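Local coordinates for protein uridylate kinase (Bacillus anthracis, PDB 2JJX) that probably catalyses the ATP-dependent phosphorylation of UMP to UDP in pyrimidine biosynthesis, and binds ATP at a separate allosteric site, at residues K13-K18 / S162-V167; E53-I58 / H128-G133; E119-L124 / A157-S162. All coordinates share one frame; numbering follows the deposited sequence.

Contact 1 (K13-K18 / S162-V167); sequences KRVLIK and SDAILV
Asp-163 and Lys-13 meet through a carboxylate and a backbone amide. Asp-163 OD2 accepts from Lys-13 N at 2.8 Å, using the lone pair that points away from its other oxygen. The same OD2 takes a second, weak bond from Arg-14 N. The aspartate CG lies opposite its own carbonyl carbon (chi1 -83°), which sends the carboxylate back to this N-terminal end of the strand. In return Asp-163 N gives a hydrogen bond of 2.7 Å to Arg-14 O, arriving from above the carbonyl plane.

Beyond Asp-163 the bonds become those of a parallel sheet. Leu-16 N binds Ala-164 O at 3.2 Å, Leu-166 N binds Leu-16 O at 2.9 Å, and Lys-18 N binds Leu-166 O at 2.9 Å. Strands 14-19 and 164-169 are thus neighbours within the mainly parallel central sheet of the amino acid kinase fold. Strand 53-58 flanks the first, and strand 220-224 flanks the second.

On one face Leu-166 CD1 touches both Val-15 CG1 (3.8 Å) and Ile-17 CG1 (3.9 Å). Its chain crosses that of Val-15 at about a right angle. On the other face Leu-16 and Ile-165 run side by side in the same direction, with Leu-16 CD1 against Ile-165 CG1 at 3.8 Å. Ser-153 and Ala-157 of helix 150-160 pack over Leu-16 there.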
loop_
_atom_site.group_PDB
_atom_site.type_symbol
_atom_site.label_atom_id
_atom_site.label_comp_id
_atom_site.label_asym_id
_atom_site.label_seq_id
_atom_site.Cartn_x
_atom_site.Cartn_y
_atom_site.Cartn_z
ATOM N N LYS A 13 33.642 12.415 -4.181
ATOM C CA LYS A 13 32.631 13.283 -3.597
ATOM C C LYS A 13 31.489 12.459 -2.992
ATOM O O LYS A 13 30.914 12.874 -1.986
ATOM C CB LYS A 13 32.055 14.250 -4.634
ATOM C CG LYS A 13 33.072 14.950 -5.509
ATOM C CD LYS A 13 32.515 16.262 -6.032
ATOM C CE LYS A 13 33.144 17.455 -5.331
ATOM N NZ LYS A 13 32.997 18.684 -6.159
ATOM N N ARG A 14 31.131 11.342 -3.639
ATOM C CA ARG A 14 30.026 10.467 -3.217
ATOM C C ARG A 14 30.502 9.040 -3.063
ATOM O O ARG A 14 31.170 8.493 -3.930
ATOM C CB ARG A 14 28.898 10.476 -4.247
ATOM C CG ARG A 14 27.572 10.998 -3.733
ATOM C CD ARG A 14 26.480 9.971 -3.880
ATOM N NE ARG A 14 25.456 10.330 -4.864
ATOM C CZ ARG A 14 24.972 11.554 -5.063
ATOM N NH1 ARG A 14 25.438 12.594 -4.392
ATOM N NH2 ARG A 14 24.029 11.741 -5.972
ATOM N N VAL A 15 30.041 8.388 -2.009
ATOM C CA VAL A 15 30.551 7.066 -1.665
ATOM C C VAL A 15 29.524 6.130 -1.000
ATOM O O VAL A 15 28.699 6.554 -0.216
ATOM C CB VAL A 15 31.761 7.301 -0.755
ATOM C CG1 VAL A 15 31.522 6.767 0.642
ATOM C CG2 VAL A 15 33.043 6.804 -1.406
ATOM N N LEU A 16 29.603 4.839 -1.285
ATOM C CA LEU A 16 28.713 3.852 -0.665
ATOM C C LEU A 16 29.564 2.981 0.215
ATOM O O LEU A 16 30.513 2.371 -0.257
ATOM C CB LEU A 16 28.056 2.940 -1.715
ATOM C CG LEU A 16 27.030 1.851 -1.350
ATOM C CD1 LEU A 16 27.543 0.797 -0.382
ATOM C CD2 LEU A 16 25.688 2.422 -0.912
ATOM N N ILE A 17 29.203 2.896 1.486
ATOM C CA ILE A 17 29.932 2.035 2.391
ATOM C C ILE A 17 29.204 0.721 2.641
ATOM O O ILE A 17 28.073 0.706 3.098
ATOM C CB ILE A 17 30.259 2.703 3.686
ATOM C CG1 ILE A 17 31.113 3.942 3.437
ATOM C CG2 ILE A 17 30.963 1.712 4.580
ATOM C CD1 ILE A 17 31.109 4.934 4.615
ATOM N N LYS A 18 29.865 -0.391 2.344
ATOM C CA LYS A 18 29.262 -1.683 2.590
ATOM C C LYS A 18 29.902 -2.262 3.841
ATOM O O LYS A 18 31.131 -2.407 3.926
ATOM C CB LYS A 18 29.419 -2.616 1.384
ATOM C CG LYS A 18 29.729 -4.054 1.740
ATOM C CD LYS A 18 28.516 -4.926 1.526
ATOM C CE LYS A 18 28.942 -6.387 1.423
ATOM N NZ LYS A 18 29.355 -6.990 2.741
ATOM N N SER A 162 27.314 6.976 -7.224
ATOM C CA SER A 162 28.449 6.987 -6.319
ATOM C C SER A 162 29.770 6.989 -7.081
ATOM O O SER A 162 29.821 6.607 -8.240
ATOM C CB SER A 162 28.345 5.825 -5.340
ATOM O OG SER A 162 27.186 6.027 -4.548
ATOM N N ASP A 163 30.818 7.511 -6.457
ATOM C CA ASP A 163 32.125 7.588 -7.095
ATOM C C ASP A 163 32.934 6.308 -6.831
ATOM O O ASP A 163 33.903 6.004 -7.535
ATOM C CB ASP A 163 32.898 8.765 -6.506
ATOM C CG ASP A 163 32.529 10.093 -7.147
ATOM O OD1 ASP A 163 31.942 10.089 -8.250
ATOM O OD2 ASP A 163 32.885 11.146 -6.582
ATOM N N ALA A 164 32.592 5.615 -5.748
ATOM C CA ALA A 164 33.302 4.414 -5.339
ATOM C C ALA A 164 32.473 3.631 -4.316
ATOM O O ALA A 164 31.561 4.182 -3.713
ATOM C CB ALA A 164 34.634 4.779 -4.779
ATOM N N ILE A 165 32.758 2.339 -4.159
ATOM C CA ILE A 165 32.111 1.544 -3.131
ATOM C C ILE A 165 33.205 1.058 -2.205
ATOM O O ILE A 165 34.154 0.430 -2.644
ATOM C CB ILE A 165 31.259 0.379 -3.650
ATOM C CG1 ILE A 165 30.570 -0.289 -2.468
ATOM C CG2 ILE A 165 32.111 -0.673 -4.269
ATOM C CD1 ILE A 165 29.976 -1.633 -2.789
ATOM N N LEU A 166 33.135 1.436 -0.938
ATOM C CA LEU A 166 34.145 0.999 0.003
ATOM C C LEU A 166 33.580 -0.199 0.741
ATOM O O LEU A 166 32.536 -0.120 1.369
ATOM C CB LEU A 166 34.532 2.136 0.952
ATOM C CG LEU A 166 34.645 3.537 0.358
ATOM C CD1 LEU A 166 34.409 4.515 1.487
ATOM C CD2 LEU A 166 36.002 3.757 -0.238
ATOM N N VAL A 167 34.189 -1.351 0.502
ATOM C CA VAL A 167 33.757 -2.582 1.127
ATOM C C VAL A 167 34.617 -2.910 2.344
ATOM O O VAL A 167 35.756 -3.377 2.239
ATOM C CB VAL A 167 33.647 -3.697 0.111
ATOM C CG1 VAL A 167 34.099 -3.212 -1.245
ATOM C CG2 VAL A 167 34.416 -4.924 0.558
#

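Contact 2 (E53-I58 / H128-G133); sequences EVSIVI and HHLDNG. With ATP (adenosine-5'-triphosphate), chain F.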
loop_
_atom_site.group_PDB
_atom_site.type_symbol
_atom_site.label_atom_id
_atom_site.label_comp_id
_atom_site.label_asym_id
_atom_site.label_seq_id
_atom_site.Cartn_x
_atom_site.Cartn_y
_atom_site.Cartn_z
ATOM N N GLU A 53 29.733 12.757 0.501
ATOM C CA GLU A 53 28.398 12.216 0.724
ATOM C C GLU A 53 28.360 10.700 0.871
ATOM O O GLU A 53 28.967 9.973 0.093
ATOM C CB GLU A 53 27.403 12.723 -0.298
ATOM C CG GLU A 53 27.737 14.078 -0.786
ATOM C CD GLU A 53 27.173 14.318 -2.165
ATOM O OE1 GLU A 53 26.571 13.382 -2.706
ATOM O OE2 GLU A 53 27.336 15.422 -2.721
ATOM N N VAL A 54 27.763 10.255 1.970
ATOM C CA VAL A 54 27.747 8.855 2.352
ATOM C C VAL A 54 26.399 8.151 2.283
ATOM O O VAL A 54 25.409 8.672 2.775
ATOM C CB VAL A 54 28.313 8.744 3.799
ATOM C CG1 VAL A 54 28.063 7.364 4.348
ATOM C CG2 VAL A 54 29.787 9.062 3.831
ATOM N N SER A 55 26.405 6.926 1.760
ATOM C CA SER A 55 25.269 6.003 1.793
ATOM C C SER A 55 25.834 4.786 2.493
ATOM O O SER A 55 27.021 4.525 2.358
ATOM C CB SER A 55 24.862 5.561 0.383
ATOM O OG SER A 55 24.987 6.621 -0.542
ATOM N N ILE A 56 25.016 4.037 3.226
ATOM C CA ILE A 56 25.517 2.852 3.922
ATOM C C ILE A 56 24.614 1.656 3.695
ATOM O O ILE A 56 23.391 1.791 3.715
ATOM C CB ILE A 56 25.727 3.144 5.420
ATOM C CG1 ILE A 56 26.498 4.452 5.615
ATOM C CG2 ILE A 56 26.313 1.955 6.170
ATOM C CD1 ILE A 56 26.899 4.723 7.038
ATOM N N VAL A 57 25.216 0.496 3.452
ATOM C CA VAL A 57 24.473 -0.756 3.305
ATOM C C VAL A 57 25.011 -1.770 4.326
ATOM O O VAL A 57 26.205 -2.047 4.375
ATOM C CB VAL A 57 24.498 -1.266 1.858
ATOM C CG1 VAL A 57 23.928 -2.655 1.766
ATOM C CG2 VAL A 57 23.716 -0.336 0.958
ATOM N N ILE A 58 24.156 -2.202 5.252
ATOM C CA ILE A 58 24.579 -3.150 6.295
ATOM C C ILE A 58 23.997 -4.538 6.043
ATOM O O ILE A 58 22.883 -4.665 5.551
ATOM C CB ILE A 58 24.187 -2.688 7.735
ATOM C CG1 ILE A 58 23.712 -1.248 7.735
ATOM C CG2 ILE A 58 25.335 -2.861 8.735
ATOM C CD1 ILE A 58 23.957 -0.584 9.062
ATOM N N HIS A 128 18.527 13.008 -3.771
ATOM C CA HIS A 128 18.223 14.318 -3.224
ATOM C C HIS A 128 18.765 14.523 -1.820
ATOM O O HIS A 128 19.390 15.529 -1.524
ATOM C CB HIS A 128 16.716 14.462 -3.178
ATOM C CG HIS A 128 16.163 15.311 -4.276
ATOM N ND1 HIS A 128 15.161 16.230 -4.053
ATOM C CD2 HIS A 128 16.512 15.436 -5.579
ATOM C CE1 HIS A 128 14.891 16.860 -5.182
ATOM N NE2 HIS A 128 15.695 16.397 -6.125
ATOM N N HIS A 129 18.405 13.616 -0.929
ATOM C CA HIS A 129 18.897 13.642 0.427
ATOM C C HIS A 129 20.410 13.798 0.401
ATOM O O HIS A 129 20.960 14.727 0.985
ATOM C CB HIS A 129 18.543 12.315 1.084
ATOM C CG HIS A 129 17.079 12.142 1.361
ATOM N ND1 HIS A 129 16.255 13.191 1.708
ATOM C CD2 HIS A 129 16.329 11.023 1.490
ATOM C CE1 HIS A 129 15.054 12.727 2.005
ATOM N NE2 HIS A 129 15.076 11.411 1.889
ATOM N N LEU A 130 21.062 12.871 -0.295
ATOM C CA LEU A 130 22.518 12.829 -0.450
ATOM C C LEU A 130 23.062 14.174 -0.911
ATOM O O LEU A 130 24.024 14.702 -0.367
ATOM C CB LEU A 130 22.887 11.751 -1.468
ATOM C CG LEU A 130 23.750 10.604 -0.949
ATOM C CD1 LEU A 130 23.636 10.440 0.557
ATOM C CD2 LEU A 130 23.330 9.348 -1.674
ATOM N N ASP A 131 22.398 14.723 -1.916
ATOM C CA ASP A 131 22.661 16.057 -2.451
ATOM C C ASP A 131 22.520 17.142 -1.383
ATOM O O ASP A 131 23.362 18.028 -1.286
ATOM C CB ASP A 131 21.708 16.323 -3.610
ATOM C CG ASP A 131 22.161 15.639 -4.887
ATOM O OD1 ASP A 131 23.250 15.016 -4.874
ATOM O OD2 ASP A 131 21.467 15.771 -5.918
ATOM N N ASN A 132 21.525 16.997 -0.510
ATOM C CA ASN A 132 21.340 17.895 0.629
ATOM C C ASN A 132 22.248 17.576 1.824
ATOM O O ASN A 132 21.979 18.015 2.941
ATOM C CB ASN A 132 19.895 17.852 1.100
ATOM C CG ASN A 132 18.946 18.364 0.069
ATOM O OD1 ASN A 132 19.364 18.836 -0.987
ATOM N ND2 ASN A 132 17.651 18.229 0.339
ATOM N N GLY A 133 23.292 16.789 1.608
ATOM C CA GLY A 133 24.237 16.470 2.660
ATOM C C GLY A 133 23.799 15.509 3.749
ATOM O O GLY A 133 24.492 15.380 4.758
HETATM P PG ATP F . 12.215 20.360 -4.252
HETATM O O1G ATP F . 12.243 21.649 -5.055
HETATM O O2G ATP F . 13.296 20.414 -3.178
HETATM O O3G ATP F . 12.479 19.213 -5.219
HETATM P PB ATP F . 10.310 19.406 -2.302
HETATM O O1B ATP F . 8.928 19.928 -1.820
HETATM O O2B ATP F . 11.322 19.427 -1.132
HETATM O O3B ATP F . 10.796 20.231 -3.567
HETATM P PA ATP F . 9.208 16.855 -2.226
HETATM O O1A ATP F . 8.053 17.057 -3.216
HETATM O O2A ATP F . 8.761 17.121 -0.768
HETATM O O3A ATP F . 10.219 17.917 -2.735
HETATM O "O5'" ATP F . 9.908 15.403 -2.420
HETATM C "C5'" ATP F . 11.155 15.433 -3.135
HETATM C "C4'" ATP F . 11.359 14.327 -4.188
HETATM O "O4'" ATP F . 10.427 13.217 -4.153
HETATM C "C3'" ATP F . 11.508 14.794 -5.635
HETATM O "O3'" ATP F . 12.695 14.295 -6.236
HETATM C "C2'" ATP F . 10.276 14.264 -6.357
HETATM O "O2'" ATP F . 10.722 13.793 -7.647
HETATM C "C1'" ATP F . 9.680 13.195 -5.407
HETATM N N9 ATP F . 9.342 11.856 -5.924
HETATM C C8 ATP F . 9.874 11.229 -7.021
HETATM N N7 ATP F . 9.362 10.033 -7.248
HETATM C C5 ATP F . 8.432 9.855 -6.249
HETATM C C6 ATP F . 7.560 8.793 -5.942
HETATM N N6 ATP F . 7.490 7.640 -6.675
HETATM N N1 ATP F . 6.744 8.893 -4.874
HETATM C C2 ATP F . 6.809 10.022 -4.144
HETATM N N3 ATP F . 7.598 11.100 -4.342
HETATM C C4 ATP F . 8.400 10.966 -5.416
#
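Leu-130 makes the van der Waals part of this contact, laying its two methyl groups over the sheet face that carries Ser-55. They rest on a carbonyl oxygen and a hydroxyl: CD1 meets Val-54 O (3.3 Å), and CD2 meets Ser-55 OG (3.4 Å). No hydrogen bond joins the two segments.

The charged part lies at the start of the strand. The extended Glu-53 side chain passes alongside the last helical turn, with CD 3.6 Å from Leu-130 O. Its OE1 comes within 4.3 Å of Asp-131 OD1. Arg-14 NH1 forms a salt bridge with Asp-131. It also lies against Glu-53, though that contact is modelled too short to be trusted in detail. Its charge probably offsets the repulsion.

Backbone bonds close the helix. Gly-133, with positive phi, is the C-prime residue of a Schellman motif in which Gly-133 N binds Leu-130 O (3.0 Å) and Tyr-134 N binds His-129 O.

A ligand contact is made by His-128, which belongs to an ATP pocket. The nucleotide's O3' sits over one ring face, displaced toward the rim, and O3G lies in the ring plane, 3.4 Å from CE1.

Helix 123-131 thus rests its C-terminal end against strand 53-58. Leu-130 also touches Val-136 of strand 135-139 and Met-160 of helix 150-160.

Contact 3 (E119-L124 / A157-S162); sequences EPYIRL and AIEMNS. With ATP (adenosine-5'-triphosphate), chain D; ATP (adenosine-5'-triphosphate), chain F.
Tyr-121 and Arg-123 reach Glu-159 because each holds its CG roughly opposite its backbone N, with chi1 of 166° and 157°. Both side chains therefore leave the loop and the start of helix 123-131 toward the end of helix 150-160. A bend at chi2 of Arg-123 then turns NE to the backbone of that helix.

Arg-123 NE gives a hydrogen bond to Glu-159 O at 2.7 Å, nearly straight at 170°. The oxygen lies in the guanidinium plane, at its edge. The aliphatic part follows, with Arg-123 CD 3.9 Å from Glu-159 CB. The guanidinium has a stronger partner at NH2, which forms a salt bridge with Asp-75 of a neighbouring subunit. This second grip should limit rotation of the group.

Tyr-121 OH gives a weak hydrogen bond of 3.3 Å to Glu-159 OE2, which lies at the ring edge near its plane. The other carboxylate oxygen, OE1, is in a salt bridge with Arg-156, and Arg-156 also makes a cation-pi contact with the tyrosine ring. Met-160, bent at chi2 and chi3, brings CE back to within 4.0 Å of Arg-123 O.

Helix 150-160 ends in a Schellman motif at Asn-161, which has positive phi. Ala-157 O takes three donors there: Met-160 N, Ser-162 N and Ser-162 OG (3.1 Å).

The rest of 119-124 faces nucleotide. Pro-120 CD lies 3.3 Å from N1 of one ATP, and Ile-122 CD1 lies 3.8 Å from N1 of another. Asn-115 of a second neighbouring subunit packs on Ile-122. The loop thus joins the kinase core to an intersubunit ATP site, probably the allosteric one of this UMP kinase.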
loop_
_atom_site.group_PDB
_atom_site.type_symbol
_atom_site.label_atom_id
_atom_site.label_comp_id
_atom_site.label_asym_id
_atom_site.label_seq_id
_atom_site.Cartn_x
_atom_site.Cartn_y
_atom_site.Cartn_z
ATOM N N GLU A 119 11.698 5.337 5.937
ATOM C CA GLU A 119 11.071 5.806 4.713
ATOM C C GLU A 119 11.107 4.764 3.619
ATOM O O GLU A 119 12.127 4.107 3.394
ATOM C CB GLU A 119 11.668 7.110 4.172
ATOM C CG GLU A 119 12.791 7.747 4.955
ATOM C CD GLU A 119 13.084 9.177 4.502
ATOM O OE1 GLU A 119 12.886 9.515 3.312
ATOM O OE2 GLU A 119 13.506 9.980 5.354
ATOM N N PRO A 120 10.003 4.656 2.866
ATOM C CA PRO A 120 10.064 3.720 1.742
ATOM C C PRO A 120 11.148 4.224 0.805
ATOM O O PRO A 120 11.342 5.418 0.620
ATOM C CB PRO A 120 8.678 3.858 1.088
ATOM C CG PRO A 120 8.210 5.205 1.510
ATOM C CD PRO A 120 8.730 5.390 2.889
ATOM N N TYR A 121 11.938 3.306 0.286
ATOM C CA TYR A 121 13.041 3.713 -0.564
ATOM C C TYR A 121 12.566 4.220 -1.894
ATOM O O TYR A 121 11.943 3.485 -2.651
ATOM C CB TYR A 121 13.941 2.544 -0.879
ATOM C CG TYR A 121 14.877 2.861 -2.023
ATOM C CD1 TYR A 121 15.932 3.736 -1.843
ATOM C CD2 TYR A 121 14.720 2.270 -3.279
ATOM C CE1 TYR A 121 16.858 3.962 -2.841
ATOM C CE2 TYR A 121 15.631 2.509 -4.312
ATOM C CZ TYR A 121 16.717 3.341 -4.072
ATOM O OH TYR A 121 17.637 3.644 -5.063
ATOM N N ILE A 122 12.990 5.428 -2.233
ATOM C CA ILE A 122 12.716 6.006 -3.545
ATOM C C ILE A 122 13.984 6.680 -4.037
ATOM O O ILE A 122 14.606 7.503 -3.356
ATOM C CB ILE A 122 11.542 6.959 -3.539
ATOM C CG1 ILE A 122 10.238 6.195 -3.336
ATOM C CG2 ILE A 122 11.528 7.768 -4.821
ATOM C CD1 ILE A 122 9.181 7.007 -2.620
ATOM N N ARG A 123 14.387 6.275 -5.223
ATOM C CA ARG A 123 15.657 6.655 -5.785
ATOM C C ARG A 123 15.950 8.134 -5.747
ATOM O O ARG A 123 16.857 8.583 -5.044
ATOM C CB ARG A 123 15.718 6.114 -7.199
ATOM C CG ARG A 123 16.672 6.834 -8.060
ATOM C CD ARG A 123 17.872 5.988 -8.359
ATOM N NE ARG A 123 18.793 6.709 -9.225
ATOM C CZ ARG A 123 18.415 7.424 -10.278
ATOM N NH1 ARG A 123 17.140 7.485 -10.633
ATOM N NH2 ARG A 123 19.325 8.046 -11.007
ATOM N N LEU A 124 15.205 8.883 -6.544
ATOM C CA LEU A 124 15.415 10.320 -6.642
ATOM C C LEU A 124 15.336 11.043 -5.309
ATOM O O LEU A 124 15.971 12.085 -5.131
ATOM C CB LEU A 124 14.482 10.931 -7.676
ATOM C CG LEU A 124 14.434 10.001 -8.892
ATOM C CD1 LEU A 124 13.359 8.904 -8.758
ATOM C CD2 LEU A 124 14.340 10.754 -10.213
ATOM N N ALA A 157 24.864 1.715 -5.064
ATOM C CA ALA A 157 25.973 2.646 -5.325
ATOM C C ALA A 157 25.769 3.275 -6.709
ATOM O O ALA A 157 25.692 4.491 -6.835
ATOM C CB ALA A 157 27.367 1.923 -5.240
ATOM N N ILE A 158 25.628 2.436 -7.733
ATOM C CA ILE A 158 25.420 2.905 -9.106
ATOM C C ILE A 158 24.177 3.796 -9.190
ATOM O O ILE A 158 24.224 4.918 -9.685
ATOM C CB ILE A 158 25.410 1.765 -10.142
ATOM C CG1 ILE A 158 26.704 0.947 -10.124
ATOM C CG2 ILE A 158 25.115 2.273 -11.537
ATOM C CD1 ILE A 158 26.530 -0.425 -10.717
ATOM N N GLU A 159 23.066 3.320 -8.642
ATOM C CA GLU A 159 21.813 4.088 -8.649
ATOM C C GLU A 159 22.035 5.492 -8.063
ATOM O O GLU A 159 21.352 6.456 -8.415
ATOM C CB GLU A 159 20.768 3.367 -7.785
ATOM C CG GLU A 159 19.846 2.412 -8.523
ATOM C CD GLU A 159 18.874 1.703 -7.573
ATOM O OE1 GLU A 159 19.343 1.032 -6.629
ATOM O OE2 GLU A 159 17.639 1.792 -7.760
ATOM N N MET A 160 22.942 5.585 -7.102
ATOM C CA MET A 160 23.132 6.820 -6.379
ATOM C C MET A 160 24.224 7.689 -7.008
ATOM O O MET A 160 24.451 8.819 -6.579
ATOM C CB MET A 160 23.405 6.503 -4.902
ATOM C CG MET A 160 22.819 7.504 -3.931
ATOM S SD MET A 160 21.082 7.321 -3.599
ATOM C CE MET A 160 20.417 6.833 -5.097
ATOM N N ASN A 161 24.817 7.186 -8.086
ATOM C CA ASN A 161 25.825 7.916 -8.857
ATOM C C ASN A 161 27.022 8.047 -7.949
ATOM O O ASN A 161 27.600 9.123 -7.820
ATOM C CB ASN A 161 25.375 9.331 -9.209
ATOM C CG ASN A 161 24.260 9.374 -10.236
ATOM O OD1 ASN A 161 23.734 8.347 -10.656
ATOM N ND2 ASN A 161 23.831 10.585 -10.575
ATOM N N SER A 162 27.314 6.976 -7.224
ATOM C CA SER A 162 28.449 6.987 -6.319
ATOM C C SER A 162 29.770 6.989 -7.081
ATOM O O SER A 162 29.821 6.607 -8.240
ATOM C CB SER A 162 28.345 5.825 -5.340
ATOM O OG SER A 162 27.186 6.027 -4.548
HETATM P PG ATP D . 13.554 18.668 6.606
HETATM O O1G ATP D . 14.965 19.077 6.202
HETATM O O2G ATP D . 13.389 19.165 8.028
HETATM O O3G ATP D . 13.429 17.150 6.555
HETATM P PB ATP D . 11.183 18.783 4.874
HETATM O O1B ATP D . 11.361 19.075 3.356
HETATM O O2B ATP D . 9.916 19.547 5.357
HETATM O O3B ATP D . 12.435 19.354 5.690
HETATM P PA ATP D . 11.215 15.844 4.462
HETATM O O1A ATP D . 12.628 15.315 4.824
HETATM O O2A ATP D . 11.102 15.932 2.921
HETATM O O3A ATP D . 10.979 17.235 5.184
HETATM O "O5'" ATP D . 10.075 14.804 4.989
HETATM C "C5'" ATP D . 9.480 15.029 6.275
HETATM C "C4'" ATP D . 9.646 13.756 7.104
HETATM O "O4'" ATP D . 9.094 12.597 6.412
HETATM C "C3'" ATP D . 11.079 13.425 7.533
HETATM O "O3'" ATP D . 11.420 13.977 8.808
HETATM C "C2'" ATP D . 11.120 11.894 7.561
HETATM O "O2'" ATP D . 10.806 11.497 8.912
HETATM C "C1'" ATP D . 10.038 11.480 6.546
HETATM N N9 ATP D . 9.490 10.120 6.697
HETATM C C8 ATP D . 9.740 9.241 7.729
HETATM N N7 ATP D . 9.141 8.080 7.588
HETATM C C5 ATP D . 8.464 8.214 6.395
HETATM C C6 ATP D . 7.639 7.314 5.718
HETATM N N6 ATP D . 7.405 6.060 6.228
HETATM N N1 ATP D . 7.077 7.708 4.540
HETATM C C2 ATP D . 7.324 8.955 4.069
HETATM N N3 ATP D . 8.112 9.897 4.642
HETATM C C4 ATP D . 8.652 9.463 5.811
HETATM P PG ATP F . 12.215 20.360 -4.252
HETATM O O1G ATP F . 12.243 21.649 -5.055
HETATM O O2G ATP F . 13.296 20.414 -3.178
HETATM O O3G ATP F . 12.479 19.213 -5.219
HETATM P PB ATP F . 10.310 19.406 -2.302
HETATM O O1B ATP F . 8.928 19.928 -1.820
HETATM O O2B ATP F . 11.322 19.427 -1.132
HETATM O O3B ATP F . 10.796 20.231 -3.567
HETATM P PA ATP F . 9.208 16.855 -2.226
HETATM O O1A ATP F . 8.053 17.057 -3.216
HETATM O O2A ATP F . 8.761 17.121 -0.768
HETATM O O3A ATP F . 10.219 17.917 -2.735
HETATM O "O5'" ATP F . 9.908 15.403 -2.420
HETATM C "C5'" ATP F . 11.155 15.433 -3.135
HETATM C "C4'" ATP F . 11.359 14.327 -4.188
HETATM O "O4'" ATP F . 10.427 13.217 -4.153
HETATM C "C3'" ATP F . 11.508 14.794 -5.635
HETATM O "O3'" ATP F . 12.695 14.295 -6.236
HETATM C "C2'" ATP F . 10.276 14.264 -6.357
HETATM O "O2'" ATP F . 10.722 13.793 -7.647
HETATM C "C1'" ATP F . 9.680 13.195 -5.407
HETATM N N9 ATP F . 9.342 11.856 -5.924
HETATM C C8 ATP F . 9.874 11.229 -7.021
HETATM N N7 ATP F . 9.362 10.033 -7.248
HETATM C C5 ATP F . 8.432 9.855 -6.249
HETATM C C6 ATP F . 7.560 8.793 -5.942
HETATM N N6 ATP F . 7.490 7.640 -6.675
HETATM N N1 ATP F . 6.744 8.893 -4.874
HETATM C C2 ATP F . 6.809 10.022 -4.144
HETATM N N3 ATP F . 7.598 11.100 -4.342
HETATM C C4 ATP F . 8.400 10.966 -5.416
#

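In the fold
From the N terminus, strand 14-19 comes first, and contact 1 pairs it with strand 164-169, closing the longest loop. Contacts 2 and 3 both nest inside that loop. Contact 2 starts at strand 53-58, next to strand 14-19 in the sheet, and closes on the end of helix 123-131. Contact 3 starts at 119-124, before contact 2 has closed, and ends at 157-162, so these two cross. Ser-162 belongs to contacts 1 and 3, where helix 150-160 leads into strand 164-169. Helix 123-131 serves contacts 2 and 3. Together they tie the middle of the central sheet to two helices and the ATP-binding edge.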